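Local coordinates for protein response regulator receiver (Brucella melitensis biovar Abortus, PDB 4G97) that probably relays phosphorylation of its receiver domain to the general stress response by making its sigma-factor-like domain available to an anti-sigma factor, at residues Arg16-Leu21 against Arg58-Leu63; Gln97-Val102 against Arg125-Ala130; Arg141-Glu146 against Arg186-Asp191. All blocks are in the same frame, centred on the assembly; numbering follows the deposited sequence.

Interaction 1: Arg16-Leu21 against Arg58-Leu63; sequences RFSRAL and RLFCNL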
loop_
_atom_site.group_PDB
_atom_site.type_symbol
_atom_site.label_atom_id
_atom_site.label_comp_id
_atom_site.label_asym_id
_atom_site.label_seq_id
_atom_site.Cartn_x
_atom_site.Cartn_y
_atom_site.Cartn_z
ATOM N N ARG A 16 4.496 -3.219 -4.888
ATOM C CA ARG A 16 3.583 -2.886 -3.791
ATOM C C ARG A 16 4.216 -1.780 -2.923
ATOM O O ARG A 16 3.589 -0.732 -2.675
ATOM C CB ARG A 16 3.263 -4.120 -2.933
ATOM C CG ARG A 16 2.347 -3.771 -1.736
ATOM C CD ARG A 16 2.105 -4.944 -0.802
ATOM N NE ARG A 16 3.375 -5.494 -0.319
ATOM C CZ ARG A 16 3.538 -6.715 0.168
ATOM N NH1 ARG A 16 2.502 -7.530 0.294
ATOM N NH2 ARG A 16 4.739 -7.131 0.536
ATOM N N PHE A 17 5.486 -2.000 -2.527
ATOM C CA PHE A 17 6.260 -1.052 -1.739
ATOM C C PHE A 17 6.399 0.291 -2.490
ATOM O O PHE A 17 6.106 1.334 -1.911
ATOM C CB PHE A 17 7.636 -1.652 -1.425
ATOM C CG PHE A 17 8.587 -0.736 -0.693
ATOM C CD1 PHE A 17 8.319 -0.323 0.613
ATOM C CD2 PHE A 17 9.776 -0.320 -1.288
ATOM C CE1 PHE A 17 9.199 0.526 1.286
ATOM C CE2 PHE A 17 10.665 0.511 -0.600
ATOM C CZ PHE A 17 10.361 0.937 0.677
ATOM N N SER A 18 6.788 0.251 -3.789
ATOM C CA SER A 18 6.987 1.443 -4.615
ATOM C C SER A 18 5.703 2.278 -4.755
ATOM O O SER A 18 5.770 3.490 -4.619
ATOM C CB SER A 18 7.521 1.056 -5.980
ATOM O OG SER A 18 8.031 2.199 -6.647
ATOM N N ARG A 19 4.542 1.623 -5.002
ATOM C CA ARG A 19 3.240 2.281 -5.094
ATOM C C ARG A 19 2.854 2.918 -3.758
ATOM O O ARG A 19 2.405 4.061 -3.756
ATOM C CB ARG A 19 2.164 1.291 -5.544
ATOM C CG ARG A 19 2.380 0.751 -6.965
ATOM C CD ARG A 19 1.352 -0.300 -7.273
ATOM N NE ARG A 19 1.710 -1.073 -8.459
ATOM C CZ ARG A 19 0.978 -2.056 -8.968
ATOM N NH1 ARG A 19 -0.184 -2.386 -8.414
ATOM N NH2 ARG A 19 1.400 -2.720 -10.032
ATOM N N ALA A 20 3.039 2.202 -2.618
ATOM C CA ALA A 20 2.724 2.737 -1.269
ATOM C C ALA A 20 3.580 3.960 -0.957
ATOM O O ALA A 20 3.123 4.906 -0.321
ATOM C CB ALA A 20 2.973 1.679 -0.215
ATOM N N LEU A 21 4.821 3.942 -1.454
ATOM C CA LEU A 21 5.818 4.976 -1.274
ATOM C C LEU A 21 5.569 6.226 -2.103
ATOM O O LEU A 21 5.846 7.306 -1.624
ATOM C CB LEU A 21 7.179 4.374 -1.629
ATOM C CG LEU A 21 8.360 4.848 -0.822
ATOM C CD1 LEU A 21 8.276 4.340 0.626
ATOM C CD2 LEU A 21 9.659 4.371 -1.478
ATOM N N ARG A 58 17.175 -2.780 -1.377
ATOM C CA ARG A 58 18.330 -1.898 -1.108
ATOM C C ARG A 58 18.702 -1.111 -2.369
ATOM O O ARG A 58 18.863 0.108 -2.317
ATOM C CB ARG A 58 19.538 -2.722 -0.596
ATOM C CG ARG A 58 20.685 -1.849 -0.122
ATOM C CD ARG A 58 21.707 -2.659 0.618
ATOM N NE ARG A 58 22.972 -1.936 0.688
ATOM C CZ ARG A 58 24.117 -2.463 1.102
ATOM N NH1 ARG A 58 24.170 -3.735 1.489
ATOM N NH2 ARG A 58 25.220 -1.729 1.128
ATOM N N LEU A 59 18.798 -1.804 -3.517
ATOM C CA LEU A 59 19.063 -1.166 -4.804
ATOM C C LEU A 59 17.957 -0.162 -5.099
ATOM O O LEU A 59 18.257 0.986 -5.441
ATOM C CB LEU A 59 19.130 -2.230 -5.907
ATOM C CG LEU A 59 19.309 -1.760 -7.350
ATOM C CD1 LEU A 59 20.608 -0.993 -7.530
ATOM C CD2 LEU A 59 19.302 -2.955 -8.283
ATOM N N PHE A 60 16.670 -0.578 -4.941
ATOM C CA PHE A 60 15.541 0.335 -5.157
ATOM C C PHE A 60 15.684 1.584 -4.273
ATOM O O PHE A 60 15.632 2.692 -4.798
ATOM C CB PHE A 60 14.190 -0.368 -4.904
ATOM C CG PHE A 60 13.007 0.559 -5.071
ATOM C CD1 PHE A 60 12.553 1.333 -4.006
ATOM C CD2 PHE A 60 12.386 0.707 -6.311
ATOM C CE1 PHE A 60 11.495 2.223 -4.172
ATOM C CE2 PHE A 60 11.312 1.578 -6.469
ATOM C CZ PHE A 60 10.883 2.341 -5.401
ATOM N N CYS A 61 15.837 1.407 -2.945
ATOM C CA CYS A 61 15.983 2.525 -2.003
ATOM C C CYS A 61 17.212 3.409 -2.270
ATOM O O CYS A 61 17.111 4.621 -2.109
ATOM C CB CYS A 61 15.915 2.066 -0.552
ATOM S SG CYS A 61 14.318 1.351 -0.070
ATOM N N ASN A 62 18.351 2.825 -2.711
ATOM C CA ASN A 62 19.552 3.616 -3.051
ATOM C C ASN A 62 19.314 4.459 -4.304
ATOM O O ASN A 62 19.726 5.618 -4.337
ATOM C CB ASN A 62 20.797 2.736 -3.239
ATOM C CG ASN A 62 21.321 2.097 -1.986
ATOM O OD1 ASN A 62 20.961 2.460 -0.858
ATOM N ND2 ASN A 62 22.190 1.114 -2.165
ATOM N N LEU A 63 18.617 3.896 -5.314
ATOM C CA LEU A 63 18.277 4.613 -6.542
ATOM C C LEU A 63 17.197 5.702 -6.306
ATOM O O LEU A 63 17.147 6.693 -7.042
ATOM C CB LEU A 63 17.832 3.632 -7.642
ATOM C CG LEU A 63 18.942 2.815 -8.344
ATOM C CD1 LEU A 63 18.358 1.646 -9.105
ATOM C CD2 LEU A 63 19.753 3.673 -9.318
#
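Phe17 and Phe60 meet between two helical stretches, 16-21 and 58-63, that run roughly alongside each other, their axes 12.0 Å apart and inclined at 28°. That is a wide spacing for paired helices, and large side chains bridge it. The two rings sit obliquely, with centroids 5.9 Å apart and planes at 68°; Phe17 CE2 comes 4.0 Å from Phe60 CD1. Both rings reach across because CG lies anti to the backbone N in each residue. Leu21 adds an aliphatic-on-aromatic contact: its CD2 lies in the plane of the Phe60 ring, at its edge, 3.9 Å from Phe60 CE1.

All of this lies in the Sigma2 domain of PhyR, the first part of its sigma-factor-like region, where helix 11-22 packs beside helix 52-64. Helix 94-104 also touches Phe17 and Leu21, through Leu101, Leu100 and Gln97.

The sulfur contact is made by Cys61, whose SG approaches the edge of the Phe17 ring, 3.8 Å from CE2 and 75° off the ring normal. One polar group joins in: Ser18 OG stands only 3.1 Å from Phe60 CZ, a tight approach for an oxygen and an aromatic carbon. The hydroxyl has its polar partner in Gly28 O, on the neighbouring helix 25-41, while Tyr31 of that helix touches both Ser18 and Phe60.

Interaction 2: Gln97-Val102 against Arg125-Ala130; sequences QAFLLV and RLLSTA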
loop_
_atom_site.group_PDB
_atom_site.type_symbol
_atom_site.label_atom_id
_atom_site.label_comp_id
_atom_site.label_asym_id
_atom_site.label_seq_id
_atom_site.Cartn_x
_atom_site.Cartn_y
_atom_site.Cartn_z
ATOM N N GLN A 97 9.138 5.129 4.981
ATOM C CA GLN A 97 9.808 4.013 4.293
ATOM C C GLN A 97 10.105 2.901 5.299
ATOM O O GLN A 97 9.873 1.730 5.008
ATOM C CB GLN A 97 11.131 4.472 3.672
ATOM C CG GLN A 97 10.971 5.456 2.532
ATOM C CD GLN A 97 12.286 5.806 1.898
ATOM O OE1 GLN A 97 13.130 4.945 1.647
ATOM N NE2 GLN A 97 12.462 7.080 1.584
ATOM N N ALA A 98 10.581 3.282 6.504
ATOM C CA ALA A 98 10.941 2.343 7.551
ATOM C C ALA A 98 9.725 1.554 8.025
ATOM O O ALA A 98 9.768 0.321 8.063
ATOM C CB ALA A 98 11.619 3.084 8.707
ATOM N N PHE A 99 8.617 2.251 8.320
ATOM C CA PHE A 99 7.381 1.612 8.773
ATOM C C PHE A 99 6.789 0.713 7.689
ATOM O O PHE A 99 6.327 -0.400 7.995
ATOM C CB PHE A 99 6.361 2.671 9.234
ATOM C CG PHE A 99 5.346 2.125 10.212
ATOM C CD1 PHE A 99 5.585 2.164 11.581
ATOM C CD2 PHE A 99 4.154 1.567 9.764
ATOM C CE1 PHE A 99 4.658 1.629 12.484
ATOM C CE2 PHE A 99 3.225 1.040 10.669
ATOM C CZ PHE A 99 3.479 1.083 12.021
ATOM N N LEU A 100 6.844 1.165 6.413
ATOM C CA LEU A 100 6.325 0.380 5.291
ATOM C C LEU A 100 7.090 -0.941 5.156
ATOM O O LEU A 100 6.461 -1.983 5.049
ATOM C CB LEU A 100 6.320 1.167 3.966
ATOM C CG LEU A 100 5.257 2.294 3.815
ATOM C CD1 LEU A 100 5.379 2.949 2.472
ATOM C CD2 LEU A 100 3.824 1.763 3.948
ATOM N N LEU A 101 8.425 -0.903 5.246
ATOM C CA LEU A 101 9.285 -2.100 5.147
ATOM C C LEU A 101 8.965 -3.158 6.176
ATOM O O LEU A 101 9.030 -4.346 5.865
ATOM C CB LEU A 101 10.787 -1.730 5.220
ATOM C CG LEU A 101 11.361 -0.985 4.008
ATOM C CD1 LEU A 101 12.696 -0.364 4.347
ATOM C CD2 LEU A 101 11.431 -1.879 2.772
ATOM N N VAL A 102 8.628 -2.735 7.404
ATOM C CA VAL A 102 8.283 -3.656 8.475
ATOM C C VAL A 102 6.795 -4.014 8.472
ATOM O O VAL A 102 6.470 -5.194 8.372
ATOM C CB VAL A 102 8.823 -3.238 9.884
ATOM C CG1 VAL A 102 10.347 -3.264 9.923
ATOM C CG2 VAL A 102 8.318 -1.865 10.300
ATOM N N ARG A 125 14.756 4.654 16.047
ATOM C CA ARG A 125 14.336 6.044 16.239
ATOM C C ARG A 125 13.483 6.469 15.053
ATOM O O ARG A 125 12.479 7.166 15.229
ATOM C CB ARG A 125 15.553 6.954 16.363
ATOM N N LEU A 126 13.880 6.027 13.844
ATOM C CA LEU A 126 13.198 6.270 12.571
ATOM C C LEU A 126 11.802 5.616 12.633
ATOM O O LEU A 126 10.823 6.218 12.205
ATOM C CB LEU A 126 14.051 5.646 11.453
ATOM C CG LEU A 126 14.046 6.290 10.079
ATOM C CD1 LEU A 126 14.686 7.683 10.098
ATOM C CD2 LEU A 126 14.798 5.413 9.101
ATOM N N LEU A 127 11.721 4.425 13.249
ATOM C CA LEU A 127 10.493 3.668 13.448
ATOM C C LEU A 127 9.568 4.311 14.486
ATOM O O LEU A 127 8.352 4.243 14.311
ATOM C CB LEU A 127 10.811 2.205 13.802
ATOM C CG LEU A 127 9.777 1.151 13.410
ATOM C CD1 LEU A 127 9.546 1.117 11.906
ATOM C CD2 LEU A 127 10.191 -0.218 13.899
ATOM N N SER A 128 10.130 4.949 15.548
ATOM C CA SER A 128 9.351 5.645 16.590
ATOM C C SER A 128 8.704 6.930 16.033
ATOM O O SER A 128 7.529 7.197 16.315
ATOM C CB SER A 128 10.220 5.962 17.809
ATOM O OG SER A 128 9.715 5.340 18.982
ATOM N N THR A 129 9.475 7.710 15.228
ATOM C CA THR A 129 9.040 8.941 14.546
ATOM C C THR A 129 7.882 8.584 13.595
ATOM O O THR A 129 6.924 9.358 13.467
ATOM C CB THR A 129 10.213 9.570 13.764
ATOM O OG1 THR A 129 11.355 9.671 14.611
ATOM C CG2 THR A 129 9.880 10.947 13.196
ATOM N N ALA A 130 7.986 7.396 12.949
ATOM C CA ALA A 130 6.994 6.837 12.033
ATOM C C ALA A 130 5.757 6.407 12.800
ATOM O O ALA A 130 4.665 6.880 12.489
ATOM C CB ALA A 130 7.576 5.645 11.296
#
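Leu126, Leu127 and Ala130 press against Ala98, Phe99 and Val102 where two helices of the PhyR sigma-like domain, a member of the helix-turn-helix clan, meet at close to a right angle. The axes of the 97-102 and 125-130 segments pass 8.7 Å apart with a signed crossing angle of -95°. The contact is apolar, and the helices come nearest at Phe99 and Leu127.

Along the second helix, Leu126 comes first. Its end leans toward the other helix, CD2 reaching the methyl of Ala98, 4.0 Å from CB, and the small alanine lets the leucine branch lie near the helix. Phe123, one turn earlier on helix 120-135, touches Ala98 and Val102 as well, extending the same apolar surface.

Leu127 is the chief intruder. With CG anti to the backbone N (chi1 -152°), it projects CD1 into the surface of the other helix, where the methyl touches backbone as well as side chains: Phe99 CA is 3.8 Å from it. The Leu127 and Phe99 side chains cross nearly perpendicular to each other. Val102 CG2 meets the same Leu127 CD1 tip to tip at 3.6 Å; this valine sits where helix 97-102 widens into a pi-type turn, its N making weak bonds to both Ala98 O and Phe99 O.

Thr129 turns its hydroxyl back along its own helix, OG1 donating to Arg125 O over 2.8 Å, while its backbone N reaches that oxygen from the other face of the carbonyl plane.

Ala130 closes the row. Its methyl rests obliquely by the Phe99 side chain, CB lying 3.8 Å from Phe99 CB and 4.0 Å from Phe99 CD1.

Interaction 3: Arg141-Glu146 against Arg186-Asp191; sequences RLMIIE and RMVLAD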
loop_
_atom_site.group_PDB
_atom_site.type_symbol
_atom_site.label_atom_id
_atom_site.label_comp_id
_atom_site.label_asym_id
_atom_site.label_seq_id
_atom_site.Cartn_x
_atom_site.Cartn_y
_atom_site.Cartn_z
ATOM N N ARG A 141 -14.319 9.011 7.461
ATOM C CA ARG A 141 -15.519 8.189 7.320
ATOM C C ARG A 141 -15.229 7.197 6.189
ATOM O O ARG A 141 -14.912 7.599 5.072
ATOM C CB ARG A 141 -16.753 9.053 6.986
ATOM C CG ARG A 141 -17.193 9.929 8.145
ATOM C CD ARG A 141 -18.280 10.907 7.747
ATOM N NE ARG A 141 -19.577 10.246 7.615
ATOM C CZ ARG A 141 -20.155 9.953 6.460
ATOM N NH1 ARG A 141 -19.559 10.255 5.315
ATOM N NH2 ARG A 141 -21.326 9.342 6.440
ATOM N N LEU A 142 -15.284 5.904 6.485
ATOM C CA LEU A 142 -14.978 4.956 5.434
ATOM C C LEU A 142 -15.981 3.855 5.233
ATOM O O LEU A 142 -16.689 3.451 6.154
ATOM C CB LEU A 142 -13.531 4.437 5.540
ATOM C CG LEU A 142 -13.111 3.779 6.828
ATOM C CD1 LEU A 142 -13.537 2.316 6.851
ATOM C CD2 LEU A 142 -11.596 3.903 7.014
ATOM N N MET A 143 -16.040 3.374 4.011
ATOM C CA MET A 143 -16.895 2.264 3.666
ATOM C C MET A 143 -16.017 1.006 3.480
ATOM O O MET A 143 -14.951 1.074 2.848
ATOM C CB MET A 143 -17.659 2.591 2.398
ATOM C CG MET A 143 -18.518 1.460 1.900
ATOM S SD MET A 143 -19.442 1.801 0.381
ATOM C CE MET A 143 -18.316 2.780 -0.492
ATOM N N ILE A 144 -16.501 -0.135 4.025
ATOM C CA ILE A 144 -15.870 -1.449 3.895
ATOM C C ILE A 144 -16.693 -2.278 2.924
ATOM O O ILE A 144 -17.890 -2.419 3.129
ATOM C CB ILE A 144 -15.705 -2.180 5.263
ATOM C CG1 ILE A 144 -14.796 -1.354 6.215
ATOM C CG2 ILE A 144 -15.108 -3.650 5.037
ATOM C CD1 ILE A 144 -14.734 -1.825 7.657
ATOM N N ILE A 145 -16.068 -2.807 1.862
ATOM C CA ILE A 145 -16.711 -3.745 0.937
ATOM C C ILE A 145 -16.039 -5.088 1.227
ATOM O O ILE A 145 -14.891 -5.324 0.825
ATOM C CB ILE A 145 -16.672 -3.388 -0.569
ATOM C CG1 ILE A 145 -17.211 -1.948 -0.835
ATOM C CG2 ILE A 145 -17.528 -4.420 -1.328
ATOM C CD1 ILE A 145 -16.890 -1.403 -2.174
ATOM N N GLU A 146 -16.724 -5.926 1.998
ATOM C CA GLU A 146 -16.201 -7.220 2.436
ATOM C C GLU A 146 -17.351 -8.158 2.814
ATOM O O GLU A 146 -18.151 -7.811 3.681
ATOM C CB GLU A 146 -15.218 -7.020 3.622
ATOM C CG GLU A 146 -14.739 -8.300 4.289
ATOM C CD GLU A 146 -13.932 -9.180 3.363
ATOM O OE1 GLU A 146 -14.400 -10.292 3.029
ATOM O OE2 GLU A 146 -12.862 -8.719 2.910
ATOM N N ARG A 186 -15.444 9.052 2.642
ATOM C CA ARG A 186 -14.263 9.746 2.157
ATOM C C ARG A 186 -13.197 8.776 1.602
ATOM O O ARG A 186 -12.347 9.172 0.805
ATOM C CB ARG A 186 -13.712 10.574 3.333
ATOM C CG ARG A 186 -12.620 11.584 3.021
ATOM C CD ARG A 186 -13.083 12.636 2.046
ATOM N NE ARG A 186 -11.993 13.537 1.665
ATOM C CZ ARG A 186 -11.112 13.305 0.699
ATOM N NH1 ARG A 186 -11.147 12.166 0.019
ATOM N NH2 ARG A 186 -10.176 14.200 0.418
ATOM N N MET A 187 -13.282 7.500 2.012
ATOM C CA MET A 187 -12.351 6.430 1.672
ATOM C C MET A 187 -13.110 5.116 1.575
ATOM O O MET A 187 -14.143 4.932 2.238
ATOM C CB MET A 187 -11.275 6.343 2.788
ATOM C CG MET A 187 -10.158 5.330 2.526
ATOM S SD MET A 187 -8.846 5.346 3.779
ATOM C CE MET A 187 -7.925 6.669 3.254
ATOM N N VAL A 188 -12.564 4.173 0.779
ATOM C CA VAL A 188 -13.123 2.834 0.607
ATOM C C VAL A 188 -12.024 1.784 0.859
ATOM O O VAL A 188 -10.901 1.946 0.377
ATOM C CB VAL A 188 -13.793 2.665 -0.802
ATOM C CG1 VAL A 188 -14.312 1.251 -1.019
ATOM C CG2 VAL A 188 -14.929 3.669 -1.001
ATOM N N LEU A 189 -12.366 0.706 1.602
ATOM C CA LEU A 189 -11.507 -0.468 1.817
ATOM C C LEU A 189 -12.324 -1.586 1.189
ATOM O O LEU A 189 -13.423 -1.881 1.673
ATOM C CB LEU A 189 -11.216 -0.730 3.305
ATOM C CG LEU A 189 -10.846 0.513 4.132
ATOM C CD1 LEU A 189 -10.810 0.205 5.570
ATOM C CD2 LEU A 189 -9.548 1.122 3.698
ATOM N N ALA A 190 -11.860 -2.095 0.018
ATOM C CA ALA A 190 -12.609 -3.072 -0.769
ATOM C C ALA A 190 -11.933 -4.407 -0.992
ATOM O O ALA A 190 -10.774 -4.463 -1.426
ATOM C CB ALA A 190 -12.984 -2.476 -2.121
ATOM N N ASP A 191 -12.684 -5.489 -0.746
ATOM C CA ASP A 191 -12.213 -6.833 -1.082
ATOM C C ASP A 191 -12.320 -6.988 -2.608
ATOM O O ASP A 191 -13.214 -6.407 -3.226
ATOM C CB ASP A 191 -13.043 -7.929 -0.409
ATOM C CG ASP A 191 -12.296 -9.259 -0.365
ATOM O OD1 ASP A 191 -11.968 -9.799 -1.448
ATOM O OD2 ASP A 191 -11.996 -9.727 0.741
#
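Leu142 and Leu189 lean across one another on one face of a pair of parallel strands, 141-145 and 187-191, their CD1 methyls 3.7 Å apart. Leu142 holds CG between its backbone N and carbonyl carbon (chi1 57°), a tight rotamer, and both of its branches lie close to Leu189 CD1. Behind them the backbones are joined by alternating bonds, among them Leu189 N to Met143 O at 2.9 Å and Ile145 N to Leu189 O at 2.8 Å.

On the reverse face Met143 and Val188 lie side by side, pointing the same way. Met143 bends at chi3 (36°), which brings CE to 3.5 Å from Val188 CG2. Ile145 slants across Val188 instead, putting CD1 3.9 Å from Val188 CG1 and also near the Ala190 methyl.

At the C-terminal ends the acids Glu146 and Asp191 converge with their carboxylate planes turned 78° apart, and Glu146 OE2 comes 2.5 Å from Asp191 OD2. Asp191 is the predicted phosphorylation site of this receiver domain, unmodified in this model; its OD2 also forms a salt bridge with Lys239, while Glu146 OE1 accepts from Glu148 N.

These are two of the three inner strands, with 187-191 in the middle of the CheY-like 2-1-3-4-5 sheet: strand 165-170 bonds to the other edge of 141-145, and 215-219 flanks 187-191. Helix 149-161 covers Ile144 and Leu189, and helix 243-265 packs over Met187.

How the interactions relate
Interactions 1 and 2 both join helices and rest on apolar packing, the first through aromatic rings and a sulfur, the second mainly through methyl groups set against one another and against Phe99. They also touch each other: Leu21 CD1 lies 3.5 Å from Gln97 CG, so helix 94-104 of interaction 2 packs on helix 11-22 of interaction 1 and links the two sigma-like parts. Interaction 1 is wholly buried, whereas interaction 2 is only partly so. Interaction 3 stands apart, its centre about 25 Å from that of interaction 2, in the receiver domain; it is a sheet contact built on backbone hydrogen bonds, buried from its middle to the acid end at the predicted phosphorylation site, and partly exposed where the arginines lie.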